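Local coordinates for hypothetical protein (Enterococcus faecalis, PDB 2OX7), which is of unknown function but belongs to the YopX family and is rich in beta strand, with four copies in its assembly, at residues A[8-11]-A[16-19]; A[22-27]-A[31-36]; A[55-58]-A[62-65]. All blocks are in the same frame, centred on the assembly; numbering follows the deposited sequence.

Contact 1: residues A[8-11]-A[16-19]; sequences RAWD and EMLE
Trp10 and Met17, a selenomethionine, form the non-hydrogen-bonded pair of an antiparallel beta hairpin whose strands, 8-11 and 16-19, run 4.6 Å apart at 157°. Ala9 with Leu18 and Asp11 with Glu16 are the hydrogen-bonded pairs on either side of it. Ala9 N gives its hydrogen to Leu18 O and Leu18 N returns one to Ala9 O at 2.7 Å, almost straight; Asp11 N binds Glu16 O, while the return bond from Glu16 N to Asp11 O is weak. On the face of Trp10 and Met17, the indole is swung over the partner strand: with CG opposite the backbone N (chi1 174°), its six-membered ring reaches the peptide between Glu16 and Met17, CE3 lying 3.3 Å from Glu16 O, and Glu16 N sits over one face near the rim. His138 stacks with the indole. A bend at chi2 (73°) brings Met17 SE to 3.5 Å from Ala9 O, and a second bend at chi3 sets the methyl CE 4.1 Å from Trp10 CE3. The same methyl lies over one face of the Arg8 guanidinium, toward its rim, and SE touches the aliphatic part of Arg8 at CD. The extended Arg8 chain takes NH2 on to a salt bridge with Asp85 and a hydrogen bond to the carbonyl of Glu83. Asp11 turns its carboxylate to the hairpin loop, where OD1 accepts from the backbone N atoms of Tyr13 and Glu14. Arg8 and Glu19 do not pair directly: one water accepts from Arg8 NH1 at 2.9 Å and donates to Glu19 OE2 at 2.6 Å.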
loop_
_atom_site.group_PDB
_atom_site.type_symbol
_atom_site.label_atom_id
_atom_site.label_comp_id
_atom_site.label_asym_id
_atom_site.label_seq_id
_atom_site.Cartn_x
_atom_site.Cartn_y
_atom_site.Cartn_z
ATOM N N ARG A 8 -8.320 14.287 18.739
ATOM C CA ARG A 8 -8.738 15.705 18.815
ATOM C C ARG A 8 -10.163 15.795 18.270
ATOM O O ARG A 8 -10.635 14.892 17.561
ATOM C CB ARG A 8 -7.800 16.634 18.035
ATOM C CG ARG A 8 -7.851 16.420 16.538
ATOM C CD ARG A 8 -6.827 17.249 15.800
ATOM N NE ARG A 8 -7.017 17.101 14.343
ATOM C CZ ARG A 8 -6.215 17.655 13.435
ATOM N NH1 ARG A 8 -5.161 18.344 13.844
ATOM N NH2 ARG A 8 -6.450 17.473 12.133
ATOM N N ALA A 9 -10.863 16.876 18.619
ATOM C CA ALA A 9 -12.255 17.039 18.207
ATOM C C ALA A 9 -12.531 18.461 17.769
ATOM O O ALA A 9 -12.065 19.415 18.394
ATOM C CB ALA A 9 -13.200 16.680 19.325
ATOM N N TRP A 10 -13.240 18.586 16.663
ATOM C CA TRP A 10 -13.648 19.889 16.161
ATOM C C TRP A 10 -15.063 20.046 16.651
ATOM O O TRP A 10 -15.908 19.197 16.379
ATOM C CB TRP A 10 -13.629 19.902 14.646
ATOM C CG TRP A 10 -14.161 21.166 14.014
ATOM C CD1 TRP A 10 -15.276 21.275 13.223
ATOM C CD2 TRP A 10 -13.585 22.471 14.083
ATOM N NE1 TRP A 10 -15.426 22.574 12.803
ATOM C CE2 TRP A 10 -14.407 23.330 13.317
ATOM C CE3 TRP A 10 -12.444 22.998 14.707
ATOM C CZ2 TRP A 10 -14.129 24.693 13.156
ATOM C CZ3 TRP A 10 -12.178 24.349 14.577
ATOM C CH2 TRP A 10 -13.023 25.190 13.793
ATOM N N ASP A 11 -15.287 21.112 17.419
ATOM C CA ASP A 11 -16.623 21.459 17.919
ATOM C C ASP A 11 -17.244 22.346 16.860
ATOM O O ASP A 11 -16.784 23.455 16.659
ATOM C CB ASP A 11 -16.466 22.229 19.222
ATOM C CG ASP A 11 -17.802 22.629 19.859
ATOM O OD1 ASP A 11 -18.850 22.666 19.168
ATOM O OD2 ASP A 11 -17.764 22.886 21.086
ATOM N N GLU A 16 -14.254 25.502 17.434
ATOM C CA GLU A 16 -12.977 25.416 18.131
ATOM C C GLU A 16 -12.445 23.971 17.999
ATOM O O GLU A 16 -13.234 23.031 17.921
ATOM C CB GLU A 16 -13.117 25.756 19.631
ATOM C CG GLU A 16 -14.011 26.974 19.988
ATOM C CD GLU A 16 -13.369 28.335 19.685
ATOM O OE1 GLU A 16 -12.254 28.605 20.200
ATOM O OE2 GLU A 16 -14.005 29.153 18.964
HETATM N N MSE A 17 -11.122 23.818 17.972
HETATM C CA MSE A 17 -10.478 22.489 18.042
HETATM C C MSE A 17 -10.148 22.179 19.487
HETATM O O MSE A 17 -9.510 22.969 20.175
HETATM C CB MSE A 17 -9.196 22.436 17.205
HETATM C CG MSE A 17 -8.569 21.033 17.122
HETATM SE SE MSE A 17 -9.645 19.921 15.971
HETATM C CE MSE A 17 -9.151 20.668 14.185
ATOM N N LEU A 18 -10.555 21.008 19.941
ATOM C CA LEU A 18 -10.233 20.552 21.279
ATOM C C LEU A 18 -9.159 19.510 21.193
ATOM O O LEU A 18 -9.335 18.523 20.465
ATOM C CB LEU A 18 -11.469 19.915 21.895
ATOM C CG LEU A 18 -12.714 20.808 21.906
ATOM C CD1 LEU A 18 -13.865 20.013 22.497
ATOM C CD2 LEU A 18 -12.472 22.085 22.693
ATOM N N GLU A 19 -8.076 19.686 21.954
ATOM C CA GLU A 19 -6.990 18.712 21.923
ATOM C C GLU A 19 -7.135 17.640 22.979
ATOM O O GLU A 19 -7.750 17.858 24.030
ATOM C CB GLU A 19 -5.626 19.395 22.053
ATOM C CG GLU A 19 -5.370 20.444 20.998
ATOM C CD GLU A 19 -5.278 19.864 19.585
ATOM O OE1 GLU A 19 -4.934 18.666 19.423
ATOM O OE2 GLU A 19 -5.548 20.622 18.630
HETATM O O HOH W 1 -4.720 19.778 16.348
#

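Contact 2: residues A[22-27]-A[31-36]; sequences TPLFDD and MIAIIT
Thr22 and Ile35 open a two-way backbone ladder between strands 22-25 and 31-35, which lie 4.7 Å apart and antiparallel at 149°. Thr22 N binds Ile35 O at 2.8 Å and Ile35 N binds Thr22 O. One step on, Leu24 N reaches Ala33 O from 40° above the carbonyl plane. A classic beta bulge then shifts the register: Ile32 and Ala33 both face Leu24, whose carbonyl accepts from Ile32 N at 2.9 Å and only weakly from Ala33 N, and Phe25 pairs with Met31. On the face of Leu24 and Ile35 the contact is hydrocarbon on hydrocarbon. Leu24 CB rests on Ala33 CB at 3.9 Å, and both of its methyls lie against the end of Ile35, CD1 meeting Ile35 CD1 at 3.8 Å. The other face holds a Met-aromatic contact. Met31, a selenomethionine, lays CB over the Phe25 ring 4.0 Å from the centroid, a CH-pi approach offset toward the rim at CE1 and CZ. From there its chain runs on extended through chi2 (-179°), carrying SE past the ring to an oblique position and against Pro23 CB at 4.0 Å. At the turn, Ile32 CD1 touches Asp26 CB, while Asp26 OD1 accepts from Ser28 N within the loop. Thr22 OG1 and a water lie 2.6 Å apart, hydrogen-bonded. Strand 21-25 is an outer strand of its three-stranded sheet, with 31-41 in the middle and 46-56 beyond it. The face of Pro23, Met31 and Ile34 packs on Tyr65 and Ile67 of strand 65-71 and on Phe7 and Ala9 of strand 7-11, whereas Thr22 and Leu24 meet Leu24 and Phe38 of the second subunit.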
loop_
_atom_site.group_PDB
_atom_site.type_symbol
_atom_site.label_atom_id
_atom_site.label_comp_id
_atom_site.label_asym_id
_atom_site.label_seq_id
_atom_site.Cartn_x
_atom_site.Cartn_y
_atom_site.Cartn_z
ATOM N N THR A 22 -11.110 12.358 25.012
ATOM C CA THR A 22 -11.442 10.934 25.038
ATOM C C THR A 22 -12.863 10.751 24.542
ATOM O O THR A 22 -13.810 11.146 25.217
ATOM C CB THR A 22 -11.301 10.343 26.458
ATOM O OG1 THR A 22 -9.977 10.598 26.942
ATOM C CG2 THR A 22 -11.537 8.836 26.450
ATOM N N PRO A 23 -13.033 10.180 23.339
ATOM C CA PRO A 23 -14.372 10.003 22.790
ATOM C C PRO A 23 -15.051 8.771 23.385
ATOM O O PRO A 23 -14.397 7.747 23.608
ATOM C CB PRO A 23 -14.103 9.812 21.290
ATOM C CG PRO A 23 -12.768 9.156 21.237
ATOM C CD PRO A 23 -11.990 9.661 22.424
ATOM N N LEU A 24 -16.348 8.882 23.694
ATOM C CA LEU A 24 -17.068 7.757 24.301
ATOM C C LEU A 24 -18.162 7.269 23.359
ATOM O O LEU A 24 -19.000 8.054 22.918
ATOM C CB LEU A 24 -17.652 8.144 25.683
ATOM C CG LEU A 24 -16.745 8.152 26.929
ATOM C CD1 LEU A 24 -15.514 9.012 26.780
ATOM C CD2 LEU A 24 -17.532 8.636 28.166
ATOM N N PHE A 25 -18.133 5.980 23.035
ATOM C CA PHE A 25 -19.076 5.403 22.077
ATOM C C PHE A 25 -19.990 4.401 22.750
ATOM O O PHE A 25 -19.605 3.714 23.710
ATOM C CB PHE A 25 -18.338 4.704 20.927
ATOM C CG PHE A 25 -17.634 5.650 20.017
ATOM C CD1 PHE A 25 -18.188 6.012 18.807
ATOM C CD2 PHE A 25 -16.429 6.225 20.402
ATOM C CE1 PHE A 25 -17.545 6.917 17.967
ATOM C CE2 PHE A 25 -15.791 7.136 19.571
ATOM C CZ PHE A 25 -16.357 7.486 18.362
ATOM N N ASP A 26 -21.195 4.272 22.230
ATOM C CA ASP A 26 -22.010 3.153 22.670
ATOM C C ASP A 26 -21.537 1.943 21.856
ATOM O O ASP A 26 -20.510 2.016 21.173
ATOM C CB ASP A 26 -23.500 3.469 22.510
ATOM C CG ASP A 26 -23.983 3.269 21.113
ATOM O OD1 ASP A 26 -24.408 2.129 20.813
ATOM O OD2 ASP A 26 -23.942 4.238 20.317
ATOM N N ASP A 27 -22.262 0.833 21.920
ATOM C CA ASP A 27 -21.866 -0.371 21.179
ATOM C C ASP A 27 -22.343 -0.410 19.720
ATOM O O ASP A 27 -22.000 -1.331 18.971
ATOM C CB ASP A 27 -22.310 -1.617 21.938
ATOM C CG ASP A 27 -21.641 -1.735 23.286
ATOM O OD1 ASP A 27 -20.912 -0.795 23.675
ATOM O OD2 ASP A 27 -21.840 -2.765 23.961
HETATM N N MSE A 31 -20.835 8.016 18.705
HETATM C CA MSE A 31 -20.261 8.792 19.796
HETATM C C MSE A 31 -21.376 9.503 20.551
HETATM O O MSE A 31 -22.147 10.274 19.962
HETATM C CB MSE A 31 -19.252 9.808 19.305
HETATM C CG MSE A 31 -18.526 10.489 20.429
HETATM SE SE MSE A 31 -17.246 11.800 19.808
HETATM C CE MSE A 31 -18.308 12.729 18.455
ATOM N N ILE A 32 -21.458 9.216 21.844
ATOM C CA ILE A 32 -22.545 9.740 22.671
ATOM C C ILE A 32 -22.037 10.678 23.766
ATOM O O ILE A 32 -22.824 11.402 24.386
ATOM C CB ILE A 32 -23.458 8.612 23.224
ATOM C CG1 ILE A 32 -22.667 7.627 24.105
ATOM C CG2 ILE A 32 -24.193 7.907 22.066
ATOM C CD1 ILE A 32 -23.555 6.656 24.938
ATOM N N ALA A 33 -20.723 10.685 23.987
ATOM C CA ALA A 33 -20.115 11.602 24.952
ATOM C C ALA A 33 -18.690 11.945 24.574
ATOM O O ALA A 33 -18.060 11.259 23.762
ATOM C CB ALA A 33 -20.159 11.012 26.378
ATOM N N ILE A 34 -18.190 13.009 25.185
ATOM C CA ILE A 34 -16.796 13.361 25.064
ATOM C C ILE A 34 -16.267 13.863 26.400
ATOM O O ILE A 34 -16.889 14.712 27.054
ATOM C CB ILE A 34 -16.569 14.364 23.890
ATOM C CG1 ILE A 34 -15.082 14.552 23.602
ATOM C CG2 ILE A 34 -17.300 15.698 24.116
ATOM C CD1 ILE A 34 -14.836 15.225 22.247
ATOM N N ILE A 35 -15.147 13.294 26.815
ATOM C CA ILE A 35 -14.397 13.807 27.955
ATOM C C ILE A 35 -13.246 14.666 27.445
ATOM O O ILE A 35 -12.370 14.173 26.713
ATOM C CB ILE A 35 -13.839 12.653 28.811
ATOM C CG1 ILE A 35 -15.000 11.812 29.378
ATOM C CG2 ILE A 35 -12.940 13.205 29.916
ATOM C CD1 ILE A 35 -14.586 10.574 30.165
ATOM N N THR A 36 -13.244 15.941 27.823
ATOM C CA THR A 36 -12.171 16.839 27.426
ATOM C C THR A 36 -11.062 16.956 28.478
ATOM O O THR A 36 -9.902 17.205 28.123
ATOM C CB THR A 36 -12.698 18.229 26.998
ATOM O OG1 THR A 36 -13.616 18.719 27.984
ATOM C CG2 THR A 36 -13.434 18.131 25.682
HETATM O O HOH W 2 -9.625 12.797 28.200
#

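Contact 3: residues A[55-58]-A[62-65]; sequences DTTF and EFPY
Phe63 lays its ring along the backbone of residues 55-57, CE1 coming 3.3 Å from Thr56 O and CZ 3.7 Å from Asp55 O, both oblique to the ring. The arrangement closes the loop that links strand 46-56 to strand 65-71: the chain leaves the end of one sheet and turns back to enter another, and side chains, with no backbone bonds across, hold the two ends together. Phe63 is aimed at residues 55-57 by chi1 of -160°, CG lying opposite the backbone N, and its CD1 is set 3.7 Å from Thr57 CA. Thr57 crosses this side chain at about a right angle, OG1 touching Phe63 CB. Behind the benzyl group comes Tyr65, whose CD2 sits 3.4 Å above the Phe63 ring, over its centre; Phe63 CD1 in turn lies in the plane of the tyrosine ring, at its edge. Met31 and Ile34 of the middle strand of the sheet also touch Phe63. Thr56 points CB away from residues 62-65. Its OG1 accepts from Phe58 N, an ST turn, and is also hydrogen-bonded to Ser47 OG of the second subunit. Thr56 O accepts from the amide of Asn59, a further tie within the loop. The polar link between the two ends is made by Asp55, whose carboxylate stands nearly upright to the Tyr65 ring, the planes 82° apart. OD1 takes a weak bond from Thr56 N, and OD2 is shared with Trp60 NE1; two donors on OD2 would be expected to favour the ionised acid. Tyr65 OH donates to the anti lone pair of Asp55 OD2 at 2.6 Å.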
loop_
_atom_site.group_PDB
_atom_site.type_symbol
_atom_site.label_atom_id
_atom_site.label_comp_id
_atom_site.label_asym_id
_atom_site.label_seq_id
_atom_site.Cartn_x
_atom_site.Cartn_y
_atom_site.Cartn_z
ATOM N N ASP A 55 -19.020 16.671 27.529
ATOM C CA ASP A 55 -20.308 16.946 26.912
ATOM C C ASP A 55 -20.959 15.634 26.510
ATOM O O ASP A 55 -20.267 14.635 26.302
ATOM C CB ASP A 55 -20.156 17.854 25.696
ATOM C CG ASP A 55 -21.411 18.664 25.418
ATOM O OD1 ASP A 55 -22.444 18.400 26.079
ATOM O OD2 ASP A 55 -21.377 19.567 24.545
ATOM N N THR A 56 -22.281 15.613 26.414
ATOM C CA THR A 56 -22.962 14.380 25.996
ATOM C C THR A 56 -24.013 14.656 24.932
ATOM O O THR A 56 -24.378 15.810 24.694
ATOM C CB THR A 56 -23.570 13.543 27.180
ATOM O OG1 THR A 56 -24.955 13.884 27.371
ATOM C CG2 THR A 56 -22.789 13.729 28.488
ATOM N N THR A 57 -24.491 13.598 24.291
ATOM C CA THR A 57 -25.408 13.736 23.169
ATOM C C THR A 57 -26.837 14.068 23.619
ATOM O O THR A 57 -27.689 14.423 22.792
ATOM C CB THR A 57 -25.409 12.466 22.295
ATOM O OG1 THR A 57 -26.049 12.747 21.043
ATOM C CG2 THR A 57 -26.112 11.305 23.004
ATOM N N PHE A 58 -27.078 13.928 24.925
ATOM C CA PHE A 58 -28.349 14.294 25.559
ATOM C C PHE A 58 -28.719 15.724 25.178
ATOM O O PHE A 58 -29.849 15.992 24.761
ATOM C CB PHE A 58 -28.221 14.187 27.083
ATOM C CG PHE A 58 -29.455 13.643 27.775
ATOM C CD1 PHE A 58 -29.447 12.360 28.323
ATOM C CD2 PHE A 58 -30.612 14.414 27.889
ATOM C CE1 PHE A 58 -30.574 11.845 28.963
ATOM C CE2 PHE A 58 -31.744 13.910 28.520
ATOM C CZ PHE A 58 -31.723 12.622 29.063
ATOM N N GLU A 62 -28.024 16.909 17.151
ATOM C CA GLU A 62 -26.858 16.246 16.570
ATOM C C GLU A 62 -25.615 16.686 17.335
ATOM O O GLU A 62 -25.309 17.887 17.425
ATOM C CB GLU A 62 -26.753 16.483 15.045
ATOM C CG GLU A 62 -25.633 17.414 14.558
ATOM C CD GLU A 62 -26.051 18.880 14.455
ATOM O OE1 GLU A 62 -25.384 19.743 15.079
ATOM O OE2 GLU A 62 -27.038 19.174 13.738
ATOM N N PHE A 63 -24.934 15.705 17.922
ATOM C CA PHE A 63 -23.739 15.930 18.721
ATOM C C PHE A 63 -22.700 16.625 17.838
ATOM O O PHE A 63 -22.283 16.064 16.832
ATOM C CB PHE A 63 -23.236 14.591 19.249
ATOM C CG PHE A 63 -22.325 14.701 20.437
ATOM C CD1 PHE A 63 -22.655 15.508 21.524
ATOM C CD2 PHE A 63 -21.129 13.985 20.473
ATOM C CE1 PHE A 63 -21.806 15.598 22.630
ATOM C CE2 PHE A 63 -20.281 14.070 21.572
ATOM C CZ PHE A 63 -20.622 14.870 22.656
ATOM N N PRO A 64 -22.318 17.868 18.188
ATOM C CA PRO A 64 -21.575 18.720 17.248
ATOM C C PRO A 64 -20.053 18.551 17.317
ATOM O O PRO A 64 -19.321 19.527 17.204
ATOM C CB PRO A 64 -21.949 20.118 17.725
ATOM C CG PRO A 64 -22.020 19.971 19.204
ATOM C CD PRO A 64 -22.558 18.575 19.464
ATOM N N TYR A 65 -19.585 17.330 17.518
ATOM C CA TYR A 65 -18.146 17.081 17.644
ATOM C C TYR A 65 -17.711 16.088 16.583
ATOM O O TYR A 65 -18.392 15.081 16.356
ATOM C CB TYR A 65 -17.807 16.551 19.029
ATOM C CG TYR A 65 -18.166 17.506 20.147
ATOM C CD1 TYR A 65 -17.265 18.459 20.600
ATOM C CD2 TYR A 65 -19.430 17.456 20.749
ATOM C CE1 TYR A 65 -17.600 19.334 21.627
ATOM C CE2 TYR A 65 -19.774 18.320 21.773
ATOM C CZ TYR A 65 -18.864 19.259 22.206
ATOM O OH TYR A 65 -19.212 20.113 23.242
#

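Contacts 1 and 2 are hairpins with backbone ladders, each partly buried; contact 3 is a surface loop closure held by one side-chain hydrogen bond and an aromatic ring laid on backbone. The hairpins belong to different three-stranded sheets that pack together where Ala9 CB meets Ile34 CD1 at 3.7 Å and Leu18 touches Thr36. Contact 3 bridges those sheets: Asp55 and Thr57 pair with Ile34 and Ile32 of contact 2, and Tyr65 begins the strand beside 7-11, its ring packing against Asp11 and Leu18. Charged and water-mediated chemistry marks the edges of contact 1, hydrocarbon dominates contact 2, and both contacts 2 and 3 meet the second subunit.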